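Side-chain contacts in Alpha/beta hydrolase (Enterobacter asburiae, PDB 6KMO), which probably hydrolyses carboxylic esters as a lipase or esterase of the alpha/beta-hydrolase fold: residues A[57-62]-A[310-315]; A[211-216]-A[246-251]; A[254-259]-A[283-288]. The protein carries 2 engineered substitutions. All coordinates share one frame; numbering follows the deposited sequence.

Contact 1 (A[57-62]-A[310-315])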
ATOM      1  N   GLN A  57       1.857   8.631 -30.196  1.00  9.43           N
ATOM      2  CA  GLN A  57       0.457   9.005 -30.388  1.00 10.85           C
ATOM      3  C   GLN A  57      -0.492   8.040 -29.699  1.00 11.72           C
ATOM      4  O   GLN A  57      -1.590   8.450 -29.284  1.00 11.56           O
ATOM      5  CB  GLN A  57       0.152   9.113 -31.883  1.00 13.38           C
ATOM      6  CG  GLN A  57       0.864  10.294 -32.531  1.00 13.86           C
ATOM      7  CD  GLN A  57       0.756  10.306 -34.039  1.00 20.09           C
ATOM      8  OE1 GLN A  57       0.936   9.278 -34.696  1.00 24.24           O
ATOM      9  NE2 GLN A  57       0.474  11.478 -34.595  1.00 19.45           N
ATOM     10  N   VAL A  58      -0.097   6.771 -29.537  1.00  9.75           N
ATOM     11  CA  VAL A  58      -0.928   5.815 -28.808  1.00  9.92           C
ATOM     12  C   VAL A  58      -1.136   6.284 -27.375  1.00 10.01           C
ATOM     13  O   VAL A  58      -2.260   6.327 -26.870  1.00 11.21           O
ATOM     14  CB  VAL A  58      -0.315   4.405 -28.856  1.00 12.73           C
ATOM     15  CG1 VAL A  58      -1.109   3.449 -27.980  1.00 12.74           C
ATOM     16  CG2 VAL A  58      -0.266   3.899 -30.293  1.00 17.10           C
ATOM     17  N   LEU A  59      -0.050   6.637 -26.689  1.00  9.47           N
ATOM     18  CA  LEU A  59      -0.196   7.073 -25.303  1.00  9.61           C
ATOM     19  C   LEU A  59      -0.872   8.434 -25.231  1.00  8.48           C
ATOM     20  O   LEU A  59      -1.712   8.666 -24.353  1.00  8.68           O
ATOM     21  CB  LEU A  59       1.162   7.085 -24.601  1.00  8.80           C
ATOM     22  CG  LEU A  59       1.117   7.479 -23.135  1.00  9.33           C
ATOM     23  CD1 LEU A  59       0.308   6.501 -22.299  1.00 10.04           C
ATOM     24  CD2 LEU A  59       2.538   7.618 -22.593  1.00 12.15           C
ATOM     25  N   ILE A  60      -0.534   9.339 -26.147  1.00  7.98           N
ATOM     26  CA  ILE A  60      -1.197  10.640 -26.165  1.00  8.55           C
ATOM     27  C   ILE A  60      -2.711  10.461 -26.240  1.00  9.67           C
ATOM     28  O   ILE A  60      -3.461  11.060 -25.466  1.00  9.81           O
ATOM     29  CB  ILE A  60      -0.651  11.506 -27.308  1.00  9.10           C
ATOM     30  CG1 ILE A  60       0.816  11.880 -27.034  1.00  8.65           C
ATOM     31  CG2 ILE A  60      -1.527  12.752 -27.507  1.00  9.38           C
ATOM     32  CD1 ILE A  60       1.539  12.494 -28.232  1.00 12.62           C
ATOM     33  N   GLY A  61      -3.180   9.626 -27.163  1.00  9.29           N
ATOM     34  CA  GLY A  61      -4.620   9.450 -27.328  1.00 11.05           C
ATOM     35  C   GLY A  61      -5.285   8.729 -26.169  1.00 11.32           C
ATOM     36  O   GLY A  61      -6.417   9.043 -25.801  1.00 12.57           O
ATOM     37  N   ALA A  62      -4.598   7.746 -25.585  1.00 10.23           N
ATOM     38  CA  ALA A  62      -5.154   7.058 -24.436  1.00 10.64           C
ATOM     39  C   ALA A  62      -5.409   8.025 -23.293  1.00  9.11           C
ATOM     40  O   ALA A  62      -6.368   7.843 -22.529  1.00 11.19           O
ATOM     41  CB  ALA A  62      -4.192   5.968 -23.972  1.00 12.76           C
ATOM     42  N   GLY A 310      -1.651   3.596 -12.156  1.00  5.61           N
ATOM     43  CA  GLY A 310      -1.881   4.957 -11.699  1.00  6.83           C
ATOM     44  C   GLY A 310      -1.692   6.030 -12.748  1.00  6.51           C
ATOM     45  O   GLY A 310      -2.013   7.194 -12.490  1.00  7.12           O
ATOM     46  N   LEU A 311      -1.136   5.682 -13.905  1.00  5.82           N
ATOM     47  CA  LEU A 311      -0.989   6.630 -15.002  1.00  5.34           C
ATOM     48  C   LEU A 311      -2.206   6.651 -15.914  1.00  6.23           C
ATOM     49  O   LEU A 311      -2.703   7.724 -16.254  1.00  7.06           O
ATOM     50  CB  LEU A 311       0.235   6.263 -15.857  1.00  6.65           C
ATOM     51  CG  LEU A 311       0.382   7.033 -17.171  1.00  7.45           C
ATOM     52  CD1 LEU A 311       0.659   8.500 -16.882  1.00  7.48           C
ATOM     53  CD2 LEU A 311       1.471   6.448 -18.052  1.00  7.13           C
ATOM     54  N   LEU A 312      -2.664   5.483 -16.341  1.00  6.59           N
ATOM     55  CA  LEU A 312      -3.612   5.397 -17.450  1.00  7.59           C
ATOM     56  C   LEU A 312      -4.930   6.053 -17.081  1.00  6.62           C
ATOM     57  O   LEU A 312      -5.622   5.629 -16.153  1.00  7.81           O
ATOM     58  CB  LEU A 312      -3.815   3.929 -17.835  1.00  7.87           C
ATOM     59  CG  LEU A 312      -2.565   3.268 -18.412  1.00 10.60           C
ATOM     60  CD1 LEU A 312      -2.687   1.741 -18.476  1.00 13.64           C
ATOM     61  CD2 LEU A 312      -2.192   3.828 -19.788  1.00 19.52           C
ATOM     62  N   ASN A 313      -5.298   7.100 -17.815  1.00  7.93           N
ATOM     63  CA  ASN A 313      -6.488   7.840 -17.435  1.00  7.57           C
ATOM     64  C   ASN A 313      -7.768   7.021 -17.510  1.00  7.91           C
ATOM     65  O   ASN A 313      -8.649   7.271 -16.677  1.00  8.63           O
ATOM     66  CB  ASN A 313      -6.554   9.150 -18.220  1.00  7.77           C
ATOM     67  CG  ASN A 313      -5.492  10.125 -17.783  1.00  8.00           C
ATOM     68  OD1 ASN A 313      -4.946  10.014 -16.687  1.00  8.59           O
ATOM     69  ND2 ASN A 313      -5.163  11.068 -18.635  1.00  8.80           N
ATOM     70  N   PRO A 314      -7.923   6.043 -18.407  1.00  7.74           N
ATOM     71  CA  PRO A 314      -9.133   5.200 -18.341  1.00  8.48           C
ATOM     72  C   PRO A 314      -9.265   4.422 -17.043  1.00  9.27           C
ATOM     73  O   PRO A 314     -10.365   3.929 -16.748  1.00 11.36           O
ATOM     74  CB  PRO A 314      -8.992   4.282 -19.557  1.00 11.20           C
ATOM     75  CG  PRO A 314      -8.190   5.124 -20.529  1.00 12.00           C
ATOM     76  CD  PRO A 314      -7.172   5.833 -19.654  1.00  9.22           C
ATOM     77  N   LEU A 315      -8.193   4.303 -16.251  1.00  8.46           N
ATOM     78  CA  LEU A 315      -8.246   3.617 -14.964  1.00  8.45           C
ATOM     79  C   LEU A 315      -8.299   4.572 -13.773  1.00  7.91           C
ATOM     80  O   LEU A 315      -8.206   4.124 -12.625  1.00  7.67           O
ATOM     81  CB  LEU A 315      -7.051   2.672 -14.819  1.00  8.01           C
ATOM     82  CG  LEU A 315      -7.045   1.487 -15.786  1.00  8.79           C
ATOM     83  CD1 LEU A 315      -5.765   0.708 -15.610  1.00 11.13           C
ATOM     84  CD2 LEU A 315      -8.253   0.594 -15.559  1.00 12.59           C
TER
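The backbone carbonyl oxygen of Leu311, whose side chain meets Leu59, is gripped from outside the two segments by Gln63 NE2 and, weakly, by Arg120 NH1. Gln63, the residue that follows Ala62, uses both ends of its amide, because its OE1 also accepts the backbone N of Asn313, and Arg120 of helix 115-129 reaches the same bend, bonding Gly310 O and Asn313 OD1 as well.

No hydrogen bond joins 57-62 and 310-315; their side chains meet through methyls, and one carbonyl oxygen touches a proline ring. Leu59 extends from the helix with CG anti to the backbone N (chi1 -178°), which carries CD1 out to two leucines at once: it lies 4.4 Å from Leu311 CD2 and equally 4.4 Å from Leu312 CD2. These are loose methyl-to-methyl approaches, end against end. At the last turn of the helix the touching atoms change character, for Ala62 O lies beside the CD and CG end of the Pro314 ring, 3.6 Å from Pro314 CD and 3.8 Å from Pro314 CG. The bend that presents this ring is closed by a backbone bond of 2.9 Å from Leu315 N to Leu312 O.

Leu311 lies near, without touching, the presumed nucleophile elbow around Ser180. Across the two segments there are thus van der Waals approaches alone, while the polar ties of the 310-313 bend run to residues outside them.

Contact 2 (A[211-216]-A[246-251])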
ATOM      1  N   THR A 211      13.954  -1.525 -13.154  1.00  6.12           N
ATOM      2  CA  THR A 211      15.207  -1.546 -12.400  1.00  6.20           C
ATOM      3  C   THR A 211      16.327  -2.348 -13.052  1.00  6.03           C
ATOM      4  O   THR A 211      17.456  -2.291 -12.547  1.00  6.53           O
ATOM      5  CB  THR A 211      15.014  -2.021 -10.950  1.00  5.20           C
ATOM      6  OG1 THR A 211      14.727  -3.418 -10.992  1.00  6.74           O
ATOM      7  CG2 THR A 211      13.917  -1.248 -10.238  1.00  5.94           C
ATOM      8  N   ASP A 212      16.079  -3.075 -14.141  1.00  6.44           N
ATOM      9  CA  ASP A 212      17.138  -3.909 -14.716  1.00  7.17           C
ATOM     10  C   ASP A 212      16.884  -4.136 -16.197  1.00  7.57           C
ATOM     11  O   ASP A 212      15.755  -4.421 -16.612  1.00  8.97           O
ATOM     12  CB  ASP A 212      17.189  -5.263 -13.997  1.00  6.81           C
ATOM     13  CG  ASP A 212      18.445  -6.068 -14.276  1.00  8.51           C
ATOM     14  OD1 ASP A 212      19.423  -5.504 -14.793  1.00  8.75           O
ATOM     15  OD2 ASP A 212      18.429  -7.298 -13.950  1.00 10.99           O
ATOM     16  N   ALA A 213      17.954  -4.071 -16.987  1.00  7.37           N
ATOM     17  CA  ALA A 213      17.891  -4.411 -18.408  1.00  7.67           C
ATOM     18  C   ALA A 213      18.030  -5.928 -18.582  1.00  8.99           C
ATOM     19  O   ALA A 213      19.005  -6.443 -19.131  1.00  9.85           O
ATOM     20  CB  ALA A 213      18.955  -3.664 -19.192  1.00  8.27           C
ATOM     21  N   ASN A 214      17.043  -6.645 -18.065  1.00  8.77           N
ATOM     22  CA  ASN A 214      16.945  -8.095 -18.202  1.00 10.94           C
ATOM     23  C   ASN A 214      15.468  -8.412 -18.353  1.00 10.34           C
ATOM     24  O   ASN A 214      14.619  -7.636 -17.924  1.00 10.60           O
ATOM     25  CB  ASN A 214      17.535  -8.839 -17.009  1.00 10.91           C
ATOM     26  CG  ASN A 214      19.020  -9.045 -17.143  1.00 12.61           C
ATOM     27  OD1 ASN A 214      19.512  -9.573 -18.158  1.00 15.19           O
ATOM     28  ND2 ASN A 214      19.751  -8.605 -16.145  1.00 13.40           N
ATOM     29  N   PHE A 215      15.167  -9.548 -18.984  1.00 10.39           N
ATOM     30  CA  PHE A 215      13.815  -9.837 -19.457  1.00  8.68           C
ATOM     31  C   PHE A 215      13.367 -11.239 -19.081  1.00  9.65           C
ATOM     32  O   PHE A 215      12.474 -11.804 -19.728  1.00 11.17           O
ATOM     33  CB  PHE A 215      13.743  -9.612 -20.969  1.00  9.57           C
ATOM     34  CG  PHE A 215      14.332  -8.298 -21.377  1.00  8.34           C
ATOM     35  CD1 PHE A 215      13.623  -7.134 -21.151  1.00 10.24           C
ATOM     36  CD2 PHE A 215      15.601  -8.213 -21.910  1.00  9.48           C
ATOM     37  CE1 PHE A 215      14.150  -5.919 -21.475  1.00  9.95           C
ATOM     38  CE2 PHE A 215      16.146  -6.988 -22.236  1.00  9.47           C
ATOM     39  CZ  PHE A 215      15.415  -5.833 -22.003  1.00  9.61           C
ATOM     40  N   ASP A 216      13.916 -11.765 -17.988  1.00 10.27           N
ATOM     41  CA  ASP A 216      13.793 -13.178 -17.650  1.00 10.43           C
ATOM     42  C   ASP A 216      13.329 -13.433 -16.226  1.00 12.62           C
ATOM     43  O   ASP A 216      13.443 -14.568 -15.752  1.00 13.35           O
ATOM     44  CB  ASP A 216      15.133 -13.881 -17.882  1.00 13.28           C
ATOM     45  CG  ASP A 216      16.300 -13.209 -17.129  1.00 26.91           C
ATOM     46  OD1 ASP A 216      17.429 -13.751 -17.204  1.00 35.56           O
ATOM     47  OD2 ASP A 216      16.119 -12.148 -16.468  1.00 20.05           O
ATOM     48  N   ALA A 246      27.700  -2.338 -21.700  1.00  8.59           N
ATOM     49  CA  ALA A 246      28.302  -1.623 -20.589  1.00  8.77           C
ATOM     50  C   ALA A 246      27.292  -0.680 -19.946  1.00  8.30           C
ATOM     51  O   ALA A 246      27.185  -0.626 -18.716  1.00  8.31           O
ATOM     52  CB  ALA A 246      29.528  -0.848 -21.072  1.00 10.55           C
ATOM     53  N   ASP A 247      26.531   0.055 -20.756  1.00  7.95           N
ATOM     54  CA  ASP A 247      25.516   0.941 -20.191  1.00  8.78           C
ATOM     55  C   ASP A 247      24.489   0.138 -19.393  1.00  8.61           C
ATOM     56  O   ASP A 247      24.030   0.569 -18.328  1.00  7.45           O
ATOM     57  CB  ASP A 247      24.784   1.713 -21.287  1.00  7.86           C
ATOM     58  CG  ASP A 247      25.616   2.794 -21.959  1.00 10.54           C
ATOM     59  OD1 ASP A 247      26.691   3.175 -21.442  1.00 10.22           O
ATOM     60  OD2 ASP A 247      25.143   3.276 -23.011  1.00  9.27           O
ATOM     61  N   ARG A 248      24.078  -1.011 -19.920  1.00  7.60           N
ATOM     62  CA  ARG A 248      23.091  -1.823 -19.223  1.00  8.07           C
ATOM     63  C   ARG A 248      23.627  -2.399 -17.928  1.00  8.04           C
ATOM     64  O   ARG A 248      22.836  -2.739 -17.046  1.00  8.40           O
ATOM     65  CB  ARG A 248      22.551  -2.893 -20.158  1.00  7.06           C
ATOM     66  CG  ARG A 248      21.706  -2.302 -21.256  1.00  8.17           C
ATOM     67  CD  ARG A 248      21.226  -3.333 -22.270  1.00  7.98           C
ATOM     68  NE  ARG A 248      20.474  -2.706 -23.352  1.00  7.81           N
ATOM     69  CZ  ARG A 248      19.481  -3.269 -24.031  1.00  8.52           C
ATOM     70  NH1 ARG A 248      19.089  -4.507 -23.767  1.00 10.19           N
ATOM     71  NH2 ARG A 248      18.887  -2.576 -24.984  1.00  8.42           N
ATOM     72  N   ASN A 249      24.944  -2.509 -17.772  1.00  6.51           N
ATOM     73  CA  ASN A 249      25.568  -2.950 -16.541  1.00  6.74           C
ATOM     74  C   ASN A 249      25.922  -1.792 -15.612  1.00  7.97           C
ATOM     75  O   ASN A 249      26.525  -2.023 -14.557  1.00  9.31           O
ATOM     76  CB  ASN A 249      26.820  -3.769 -16.861  1.00  8.14           C
ATOM     77  CG  ASN A 249      27.148  -4.762 -15.795  1.00 11.38           C
ATOM     78  OD1 ASN A 249      26.272  -5.502 -15.315  1.00 11.79           O
ATOM     79  ND2 ASN A 249      28.415  -4.790 -15.386  1.00 13.33           N
ATOM     80  N   ASN A 250      25.575  -0.569 -15.992  1.00  7.97           N
ATOM     81  CA  ASN A 250      25.828   0.641 -15.215  1.00  7.29           C
ATOM     82  C   ASN A 250      24.668   0.817 -14.248  1.00  7.31           C
ATOM     83  O   ASN A 250      23.506   0.691 -14.647  1.00  7.12           O
ATOM     84  CB  ASN A 250      25.896   1.785 -16.231  1.00  7.71           C
ATOM     85  CG  ASN A 250      26.220   3.138 -15.638  1.00  7.19           C
ATOM     86  OD1 ASN A 250      25.664   3.563 -14.630  1.00  7.29           O
ATOM     87  ND2 ASN A 250      27.114   3.854 -16.312  1.00  8.67           N
ATOM     88  N   ILE A 251      24.975   1.074 -12.972  1.00  7.17           N
ATOM     89  CA  ILE A 251      23.920   1.172 -11.958  1.00  7.36           C
ATOM     90  C   ILE A 251      22.967   2.343 -12.197  1.00  8.05           C
ATOM     91  O   ILE A 251      21.867   2.358 -11.626  1.00  7.85           O
ATOM     92  CB  ILE A 251      24.485   1.221 -10.521  1.00  6.75           C
ATOM     93  CG1 ILE A 251      25.255   2.522 -10.248  1.00  7.27           C
ATOM     94  CG2 ILE A 251      25.338  -0.003 -10.257  1.00  7.77           C
ATOM     95  CD1 ILE A 251      25.707   2.653  -8.796  1.00 10.15           C
TER
HETATM   96  O   HOH W   1      19.982  -6.487 -21.706  1.00 13.48           O
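Arg248 leaves the end of helix 245-248 and runs its aliphatic part past the methyl of Ala213. Its CB and CD each lie 3.8 Å from Ala213 CB, and CG between them is slightly nearer at 3.7 Å. CG stands anti to the carbonyl carbon (chi1 -69°), and the chain then stays extended to NE, so the methyl is met alongside three successive carbons. NE is bonded to Thr242 O and NH2 forms a salt bridge with Asp239. NH1 comes to the rim of the Phe215 ring, near its plane, 4.1 Å from CE2; ring and guanidinium are turned 68° apart. NH1 also donates, in the guanidinium plane, to a water 3.0 Å away, which in turn donates to Ala213 O at 2.8 Å.

That carbonyl belongs to the centre of an inverse gamma turn. Beside the turn, Asn214 ND2 gives an almost straight bond (175°) of 2.9 Å to Asp212 OD2, approaching from above the carboxylate plane.

The loop following strand 203-207 is thus joined to the end of helix 245-248, while Trp238 of helix 231-241 touches both Ala213 and Arg248, and the chain just beyond Arg248 meets the second subunit.

Contact 3 (A[254-259]-A[283-288])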
ATOM      1  N   SER A 254      20.674   0.176 -14.705  1.00  6.06           N
ATOM      2  CA  SER A 254      20.143  -1.033 -14.079  1.00  6.06           C
ATOM      3  C   SER A 254      20.488  -1.015 -12.596  1.00  5.71           C
ATOM      4  O   SER A 254      21.413  -1.714 -12.158  1.00  6.78           O
ATOM      5  CB  SER A 254      20.703  -2.298 -14.725  1.00  6.35           C
ATOM      6  OG  SER A 254      20.275  -2.418 -16.056  1.00  7.37           O
ATOM      7  N   PRO A 255      19.784  -0.195 -11.801  1.00  6.52           N
ATOM      8  CA  PRO A 255      20.135  -0.085 -10.371  1.00  6.80           C
ATOM      9  C   PRO A 255      19.998  -1.392  -9.608  1.00  6.59           C
ATOM     10  O   PRO A 255      20.624  -1.552  -8.552  1.00  7.28           O
ATOM     11  CB  PRO A 255      19.182   0.997  -9.849  1.00  6.40           C
ATOM     12  CG  PRO A 255      18.032   0.980 -10.846  1.00  7.27           C
ATOM     13  CD  PRO A 255      18.672   0.701 -12.174  1.00  6.48           C
ATOM     14  N   LEU A 256      19.209  -2.345 -10.111  1.00  6.92           N
ATOM     15  CA  LEU A 256      19.163  -3.649  -9.467  1.00  6.66           C
ATOM     16  C   LEU A 256      20.525  -4.321  -9.402  1.00  7.25           C
ATOM     17  O   LEU A 256      20.739  -5.168  -8.528  1.00  8.90           O
ATOM     18  CB  LEU A 256      18.178  -4.561 -10.194  1.00  7.47           C
ATOM     19  CG  LEU A 256      17.881  -5.900  -9.510  1.00  8.16           C
ATOM     20  CD1 LEU A 256      17.161  -5.671  -8.195  1.00  9.80           C
ATOM     21  CD2 LEU A 256      17.050  -6.782 -10.429  1.00  9.90           C
ATOM     22  N   ARG A 257      21.445  -3.963 -10.289  1.00  7.24           N
ATOM     23  CA  ARG A 257      22.769  -4.578 -10.323  1.00  7.96           C
ATOM     24  C   ARG A 257      23.738  -3.946  -9.332  1.00  8.57           C
ATOM     25  O   ARG A 257      24.876  -4.424  -9.207  1.00 10.84           O
ATOM     26  CB  ARG A 257      23.333  -4.506 -11.743  1.00  7.63           C
ATOM     27  CG  ARG A 257      22.472  -5.205 -12.772  1.00  6.83           C
ATOM     28  CD  ARG A 257      23.130  -5.254 -14.129  1.00  8.61           C
ATOM     29  NE  ARG A 257      22.179  -5.589 -15.172  1.00  8.44           N
ATOM     30  CZ  ARG A 257      22.494  -5.851 -16.431  1.00  8.74           C
ATOM     31  NH1 ARG A 257      23.765  -5.898 -16.810  1.00  9.21           N
ATOM     32  NH2 ARG A 257      21.522  -6.058 -17.315  1.00 10.23           N
ATOM     33  N   ALA A 258      23.321  -2.933  -8.592  1.00  8.30           N
ATOM     34  CA  ALA A 258      24.188  -2.304  -7.619  1.00  7.45           C
ATOM     35  C   ALA A 258      24.434  -3.231  -6.447  1.00 10.56           C
ATOM     36  O   ALA A 258      23.556  -3.983  -6.025  1.00 10.29           O
ATOM     37  CB  ALA A 258      23.548  -1.017  -7.109  1.00  9.00           C
ATOM     38  N   SER A 259      25.645  -3.158  -5.903  1.00  9.32           N
ATOM     39  CA  SER A 259      25.954  -3.913  -4.707  1.00  8.49           C
ATOM     40  C   SER A 259      25.377  -3.227  -3.479  1.00  7.97           C
ATOM     41  O   SER A 259      24.943  -2.074  -3.513  1.00  8.99           O
ATOM     42  CB  SER A 259      27.472  -3.996  -4.531  1.00  9.13           C
ATOM     43  OG  SER A 259      27.958  -2.698  -4.264  1.00 11.53           O
ATOM     44  N   GLY A 283      11.138  -4.766  -9.403  1.00  5.39           N
ATOM     45  CA  GLY A 283      10.865  -3.687  -8.472  1.00  6.12           C
ATOM     46  C   GLY A 283      10.912  -4.164  -7.035  1.00  6.64           C
ATOM     47  O   GLY A 283      11.528  -3.533  -6.172  1.00  6.12           O
ATOM     48  N   GLU A 284      10.266  -5.306  -6.756  1.00  5.79           N
ATOM     49  CA  GLU A 284      10.306  -5.874  -5.406  1.00  6.06           C
ATOM     50  C   GLU A 284      11.718  -6.306  -5.025  1.00  5.64           C
ATOM     51  O   GLU A 284      12.152  -6.083  -3.888  1.00  6.45           O
ATOM     52  CB  GLU A 284       9.296  -7.014  -5.305  1.00  5.96           C
ATOM     53  CG  GLU A 284       7.878  -6.507  -5.541  1.00  6.53           C
ATOM     54  CD  GLU A 284       6.771  -7.519  -5.392  1.00  6.21           C
ATOM     55  OE1 GLU A 284       7.010  -8.679  -4.975  1.00  7.06           O
ATOM     56  OE2 GLU A 284       5.614  -7.128  -5.682  1.00  5.94           O
ATOM     57  N   ALA A 285      12.459  -6.877  -5.973  1.00  5.47           N
ATOM     58  CA  ALA A 285      13.831  -7.290  -5.669  1.00  5.81           C
ATOM     59  C   ALA A 285      14.705  -6.092  -5.336  1.00  5.32           C
ATOM     60  O   ALA A 285      15.558  -6.161  -4.436  1.00  7.01           O
ATOM     61  CB  ALA A 285      14.414  -8.069  -6.843  1.00  7.07           C
ATOM     62  N   PHE A 286      14.507  -4.975  -6.037  1.00  5.49           N
ATOM     63  CA  PHE A 286      15.281  -3.785  -5.726  1.00  5.32           C
ATOM     64  C   PHE A 286      14.990  -3.308  -4.307  1.00  5.03           C
ATOM     65  O   PHE A 286      15.900  -2.931  -3.566  1.00  5.57           O
ATOM     66  CB  PHE A 286      15.007  -2.683  -6.751  1.00  6.65           C
ATOM     67  CG  PHE A 286      15.880  -1.468  -6.563  1.00  5.34           C
ATOM     68  CD1 PHE A 286      17.260  -1.563  -6.705  1.00  7.27           C
ATOM     69  CD2 PHE A 286      15.338  -0.243  -6.244  1.00  6.46           C
ATOM     70  CE1 PHE A 286      18.072  -0.452  -6.524  1.00  7.20           C
ATOM     71  CE2 PHE A 286      16.152   0.855  -6.063  1.00  5.97           C
ATOM     72  CZ  PHE A 286      17.524   0.737  -6.203  1.00  6.08           C
ATOM     73  N   GLY A 287      13.727  -3.338  -3.891  1.00  5.52           N
ATOM     74  CA  GLY A 287      13.412  -2.989  -2.520  1.00  6.45           C
ATOM     75  C   GLY A 287      14.129  -3.848  -1.495  1.00  5.56           C
ATOM     76  O   GLY A 287      14.585  -3.346  -0.469  1.00  6.58           O
ATOM     77  N   ARG A 288      14.236  -5.156  -1.752  1.00  6.07           N
ATOM     78  CA  ARG A 288      14.945  -6.024  -0.819  1.00  7.02           C
ATOM     79  C   ARG A 288      16.418  -5.669  -0.752  1.00  6.17           C
ATOM     80  O   ARG A 288      17.020  -5.699   0.329  1.00  7.82           O
ATOM     81  CB  ARG A 288      14.762  -7.498  -1.192  1.00  6.72           C
ATOM     82  CG  ARG A 288      13.307  -7.950  -1.343  1.00  6.60           C
ATOM     83  CD  ARG A 288      13.211  -9.458  -1.389  1.00  7.31           C
ATOM     84  NE  ARG A 288      11.979  -9.911  -2.014  1.00  7.97           N
ATOM     85  CZ  ARG A 288      10.830 -10.128  -1.402  1.00 10.13           C
ATOM     86  NH1 ARG A 288      10.704  -9.954  -0.080  1.00  9.26           N
ATOM     87  NH2 ARG A 288       9.805 -10.528  -2.150  1.00  9.25           N
TER
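Leu256 pushes its CD1 against the backbone of helix 280-292, 3.5 Å from Phe286 N and 3.6 Å from Phe286 CA. The same methyl is flanked by Ala285 CB at 3.9 Å and Phe286 CB at 4.0 Å, so it rests on the helix surface between two consecutive side chains. Its reach follows from the first torsion, which sets CG anti to the backbone N (chi1 -172°).

Phe286 returns the contact from the helix. With CG likewise anti to its N (chi1 -174°), the ring swings across to the short 3-10 turn 255-257. There CE1 lies 3.4 Å from Pro255 O and 3.8 Å from Pro255 CB, while CZ is 4.0 Å from Pro255 CB. The proline carbonyl meets the ring obliquely; its hydrogen bond is made within the turn, where Ala258 N donates to it at 3.0 Å. The two residues therefore interlock, the leucine on the helix backbone and the phenylalanine on the backbone and ring of the preceding proline.

Further along the helix, Lys289 NZ bonds both Leu256 O and Ala258 O, adding a polar tie to this apolar one. Pro255 also touches Asn184 and Ala187 of helix 181-195, and Phe286 touches Leu263 of helix 260-263. The 254-259 loop thus lies among helices 181-195, 260-263 and 280-292, the last forming the beta-alpha-beta crossover between the neighbouring parallel strands 269-274 and 297-302.

In the fold
Contacts 2 and 3 are neighbours, their centres about 10 Å apart, and follow one another along the chain within the alpha/beta-hydrolase fold. Asp212 forms a salt bridge with Arg257, and Arg248 O lies 2.8 Å from Ser254 OG, a probable hydrogen bond. Both contacts also reach the second subunit, so this side of the fold combines the loops after strand 203-207 and helix 245-248 with helix 280-292 and the dimer interface. Contact 1 lies apart, its centre about 27 Å from that of contact 2 and about 28 Å from that of contact 3. By joining helix 52-63 to the loop before helix 319-335, it encloses both others along the sequence.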